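Enoyl-CoA hydratase/isomerase (Mycobacterium abscessus, PDB 3QXZ) probably catalyses the hydration or double-bond isomerisation of enoyl-CoA thioesters, as a trimeric member of the enoyl-CoA hydratase/isomerase (crotonase) family. Local coordinates at residues Trp148-Pro151 and Arg152-Thr156; Val158-Glu161 and Leu162-Gly166. All coordinates share one frame; numbering follows the deposited sequence.

Contact 1: Trp148-Pro151 and Arg152-Thr156; sequences WTLP and RLVGT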
loop_
_atom_site.group_PDB
_atom_site.type_symbol
_atom_site.label_atom_id
_atom_site.label_comp_id
_atom_site.label_asym_id
_atom_site.label_seq_id
_atom_site.Cartn_x
_atom_site.Cartn_y
_atom_site.Cartn_z
ATOM N N TRP A 148 -6.827 9.825 3.278
ATOM C CA TRP A 148 -5.404 9.661 3.522
ATOM C C TRP A 148 -5.070 8.309 4.173
ATOM O O TRP A 148 -4.108 7.632 3.756
ATOM C CB TRP A 148 -4.968 10.841 4.422
ATOM C CG TRP A 148 -3.514 10.922 4.773
ATOM C CD1 TRP A 148 -2.530 11.527 4.051
ATOM C CD2 TRP A 148 -2.896 10.379 5.934
ATOM N NE1 TRP A 148 -1.314 11.346 4.686
ATOM C CE2 TRP A 148 -1.512 10.671 5.850
ATOM C CE3 TRP A 148 -3.375 9.702 7.056
ATOM C CZ2 TRP A 148 -0.606 10.280 6.839
ATOM C CZ3 TRP A 148 -2.463 9.325 8.046
ATOM C CH2 TRP A 148 -1.096 9.627 7.917
ATOM N N THR A 149 -5.845 7.889 5.171
ATOM C CA THR A 149 -5.540 6.621 5.849
ATOM C C THR A 149 -5.832 5.438 4.934
ATOM O O THR A 149 -5.066 4.462 4.913
ATOM C CB THR A 149 -6.359 6.427 7.131
ATOM O OG1 THR A 149 -7.752 6.535 6.785
ATOM C CG2 THR A 149 -5.988 7.457 8.218
ATOM N N LEU A 150 -6.908 5.495 4.164
ATOM C CA LEU A 150 -7.362 4.273 3.501
ATOM C C LEU A 150 -6.441 3.781 2.370
ATOM O O LEU A 150 -6.116 2.596 2.347
ATOM C CB LEU A 150 -8.829 4.401 3.040
ATOM C CG LEU A 150 -9.466 3.111 2.516
ATOM C CD1 LEU A 150 -9.422 1.974 3.544
ATOM C CD2 LEU A 150 -10.910 3.421 2.101
ATOM N N PRO A 151 -5.997 4.658 1.449
ATOM C CA PRO A 151 -5.079 4.127 0.417
ATOM C C PRO A 151 -3.761 3.618 1.016
ATOM O O PRO A 151 -3.111 2.742 0.415
ATOM C CB PRO A 151 -4.862 5.319 -0.531
ATOM C CG PRO A 151 -5.186 6.543 0.313
ATOM C CD PRO A 151 -6.318 6.084 1.227
ATOM N N ARG A 152 -3.381 4.130 2.186
ATOM C CA ARG A 152 -2.155 3.686 2.869
ATOM C C ARG A 152 -2.332 2.313 3.511
ATOM O O ARG A 152 -1.349 1.752 4.012
ATOM C CB ARG A 152 -1.725 4.722 3.896
ATOM C CG ARG A 152 -1.008 5.887 3.258
ATOM C CD ARG A 152 -0.794 7.078 4.232
ATOM N NE ARG A 152 -0.055 8.145 3.564
ATOM C CZ ARG A 152 -0.572 8.955 2.653
ATOM N NH1 ARG A 152 -1.868 8.903 2.351
ATOM N NH2 ARG A 152 0.190 9.823 2.025
ATOM N N LEU A 153 -3.543 1.760 3.482
ATOM C CA LEU A 153 -3.813 0.396 3.933
ATOM C C LEU A 153 -3.998 -0.548 2.747
ATOM O O LEU A 153 -3.443 -1.640 2.731
ATOM C CB LEU A 153 -5.086 0.380 4.787
ATOM C CG LEU A 153 -4.979 1.142 6.100
ATOM C CD1 LEU A 153 -6.338 1.398 6.712
ATOM C CD2 LEU A 153 -4.066 0.323 7.043
ATOM N N VAL A 154 -4.831 -0.152 1.787
ATOM C CA VAL A 154 -5.396 -1.084 0.808
ATOM C C VAL A 154 -5.044 -0.734 -0.630
ATOM O O VAL A 154 -5.432 -1.477 -1.544
ATOM C CB VAL A 154 -6.942 -1.185 0.931
ATOM C CG1 VAL A 154 -7.341 -1.705 2.306
ATOM C CG2 VAL A 154 -7.632 0.164 0.621
ATOM N N GLY A 155 -4.296 0.345 -0.847
ATOM C CA GLY A 155 -3.989 0.794 -2.201
ATOM C C GLY A 155 -5.121 1.601 -2.801
ATOM O O GLY A 155 -6.241 1.648 -2.274
ATOM N N THR A 156 -4.862 2.234 -3.936
ATOM C CA THR A 156 -5.822 3.223 -4.416
ATOM C C THR A 156 -7.113 2.643 -4.969
ATOM O O THR A 156 -8.151 3.307 -4.883
ATOM C CB THR A 156 -5.238 4.155 -5.480
ATOM O OG1 THR A 156 -4.827 3.392 -6.616
ATOM C CG2 THR A 156 -4.088 4.980 -4.919
#

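Contact 2: Val158-Glu161 and Leu162-Gly166; sequences VAAE and LLLTG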
loop_
_atom_site.group_PDB
_atom_site.type_symbol
_atom_site.label_atom_id
_atom_site.label_comp_id
_atom_site.label_asym_id
_atom_site.label_seq_id
_atom_site.Cartn_x
_atom_site.Cartn_y
_atom_site.Cartn_z
ATOM N N VAL A 158 -8.840 -0.346 -4.137
ATOM C CA VAL A 158 -9.751 -0.737 -3.056
ATOM C C VAL A 158 -10.260 0.521 -2.350
ATOM O O VAL A 158 -11.448 0.619 -2.018
ATOM C CB VAL A 158 -9.122 -1.760 -2.088
ATOM C CG1 VAL A 158 -10.096 -2.093 -0.957
ATOM C CG2 VAL A 158 -8.766 -3.066 -2.843
ATOM N N ALA A 159 -9.379 1.507 -2.128
ATOM C CA ALA A 159 -9.822 2.752 -1.502
ATOM C C ALA A 159 -10.878 3.453 -2.346
ATOM O O ALA A 159 -11.913 3.869 -1.811
ATOM C CB ALA A 159 -8.645 3.672 -1.247
ATOM N N ALA A 160 -10.649 3.566 -3.653
ATOM C CA ALA A 160 -11.624 4.240 -4.517
ATOM C C ALA A 160 -12.960 3.506 -4.486
ATOM O O ALA A 160 -14.023 4.141 -4.453
ATOM C CB ALA A 160 -11.074 4.338 -5.942
ATOM N N GLU A 161 -12.945 2.173 -4.543
ATOM C CA GLU A 161 -14.211 1.435 -4.527
ATOM C C GLU A 161 -14.959 1.723 -3.221
ATOM O O GLU A 161 -16.155 2.043 -3.245
ATOM C CB GLU A 161 -13.931 -0.058 -4.622
ATOM C CG GLU A 161 -15.184 -0.909 -4.573
ATOM C CD GLU A 161 -14.891 -2.398 -4.539
ATOM O OE1 GLU A 161 -13.756 -2.832 -4.772
ATOM O OE2 GLU A 161 -15.835 -3.143 -4.226
ATOM N N LEU A 162 -14.302 1.618 -2.068
ATOM C CA LEU A 162 -15.004 1.793 -0.804
ATOM C C LEU A 162 -15.490 3.233 -0.645
ATOM O O LEU A 162 -16.614 3.450 -0.168
ATOM C CB LEU A 162 -14.123 1.352 0.372
ATOM C CG LEU A 162 -13.700 -0.121 0.330
ATOM C CD1 LEU A 162 -12.925 -0.506 1.596
ATOM C CD2 LEU A 162 -14.910 -1.052 0.133
ATOM N N LEU A 163 -14.691 4.216 -1.064
ATOM C CA LEU A 163 -15.074 5.636 -0.854
ATOM C C LEU A 163 -16.059 6.161 -1.888
ATOM O O LEU A 163 -16.944 6.962 -1.546
ATOM C CB LEU A 163 -13.837 6.527 -0.829
ATOM C CG LEU A 163 -12.809 6.176 0.260
ATOM C CD1 LEU A 163 -11.684 7.207 0.211
ATOM C CD2 LEU A 163 -13.457 6.108 1.643
ATOM N N LEU A 164 -15.926 5.741 -3.144
ATOM C CA LEU A 164 -16.768 6.266 -4.218
ATOM C C LEU A 164 -18.083 5.520 -4.323
ATOM O O LEU A 164 -19.069 6.100 -4.798
ATOM C CB LEU A 164 -16.039 6.231 -5.566
ATOM C CG LEU A 164 -14.790 7.093 -5.714
ATOM C CD1 LEU A 164 -14.143 6.918 -7.058
ATOM C CD2 LEU A 164 -15.142 8.582 -5.507
ATOM N N THR A 165 -18.131 4.252 -3.933
ATOM C CA THR A 165 -19.406 3.529 -3.989
ATOM C C THR A 165 -20.081 3.480 -2.628
ATOM O O THR A 165 -21.292 3.277 -2.563
ATOM C CB THR A 165 -19.288 2.073 -4.523
ATOM O OG1 THR A 165 -18.640 1.231 -3.557
ATOM C CG2 THR A 165 -18.572 2.007 -5.860
ATOM N N GLY A 166 -19.326 3.610 -1.527
ATOM C CA GLY A 166 -19.900 3.431 -0.195
ATOM C C GLY A 166 -20.342 2.014 0.125
ATOM O O GLY A 166 -21.084 1.803 1.096
#

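Contact 1: Trp148-Pro151 and Arg152-Thr156
Arg-152 folds back over the indole of Trp-148 and grips the backbone of the same residue. Its guanidinium lies nearly flat on one face of the ring, the planes 17° apart. The cation-pi contact runs from CZ of Arg-152 to the centroid of the five-membered ring of Trp-148, 3.6 Å. CD of Arg-152 sits over the six-membered ring, a CH-pi contact. NH1 of Arg-152 also donates to O of Trp-148 at 2.9 Å, with the acceptor close to the guanidinium plane. This bond and the stack hold the guanidinium, and NE of Arg-152 makes a weak hydrogen bond to OE1 of Gln-220 in the same chain. With CG of Trp-148 anti to its backbone N (chi1 -178°) and the Arg-152 chain extended from CG to NE, the guanidinium comes to lie over the ring face.

Leu-150 O takes two backbone donors, Leu-153 N at 2.9 Å and Val-154 N at 3.1 Å. CD1 of Leu-150 packs on CG2 of Val-154 at 3.9 Å. Pro-151 O receives Gly-155 N at 3.0 Å.

Further out, Trp-148 meets the ring of Phe-95 and packs on Ala-226 of the second subunit. Leu-153 touches Thr-156 of the third subunit. The contact is a helix-to-helix junction of the crotonase fold, between the short helix that includes Trp-148 and Thr-149 and helix 151-165, at the trimer interface.

Contact 2: Val158-Glu161 and Leu162-Gly166
The C-terminal half of helix 151-165 makes this contact, a run of i to i+4 alpha-helical bonds that ends at Gly-166. Val-158 O accepts from Leu-162 N at 3.0 Å. Ala-159 O accepts from Leu-163 N at 2.9 Å, and Ala-160 O from Leu-164 N at 2.8 Å.

The carbonyl of Glu-161, the last residue of 158-161, is held twice. Glu-161 O receives Thr-165 N at 3.0 Å and the hydroxyl OG1 of Thr-165 at 2.6 Å. The two donors come from opposite faces of the carbonyl plane. The hydroxyl turns back to the preceding turn because OG1 of Thr-165 lies between the backbone N and the carbonyl carbon (chi1 71°). OG1 of Thr-165 is also hydrogen-bonded to Ala-167 N, so one hydroxyl links the last helical turn to the chain that leaves it. Gly-166 departs from helical angles with positive phi, and its N makes a weak bond to Leu-162 O.

Apolar side chains pair along the helix. In one of the two conformers of Leu-162, this side chain and Val-158 lie side by side and point the same way, with CG1 of Val-158 4.1 Å from CD1 of Leu-162. CB of Ala-160 meets CD1 of Leu-164 at 4.2 Å.

The extended side chain of Glu-161 takes its polar partners outside the helix. Its OE1 bonds to ND2 of Asn-181 of the second subunit and forms a salt bridge with Arg-173 on helix 171-177. A salt bridge and an amide donor at OE1 would be expected to favour the charged carboxylate.

Within the chain, Leu-162 packs on Phe-169, and Leu-163 on Ile-133 and Pro-142. Ala-160, Leu-163 and Leu-164 face Leu-216, Thr-212 and Ala-209 on helix 206-222 of the second subunit, and Thr-165 meets Ile-200 on its helix 186-203.

How the contacts relate
Contact 1 spans the junction into helix 151-165, and contact 2 lies at that helix's C-terminal end. Their centres are 11 Å apart. Leu-150 joins them: its CD2 lies 3.7 Å from CD2 of Leu-163 and 3.8 Å from CA of Ala-159. CG2 of Val-154 adds a contact with N of Ala-159 at 3.5 Å. Both contacts pack on the second subunit, and contact 1 also reaches the third, so the helix belongs to the trimer interface. The side chains of Val-154 and Val-158 each lie about 8 Å from a bound potassium ion, too far to be ligands.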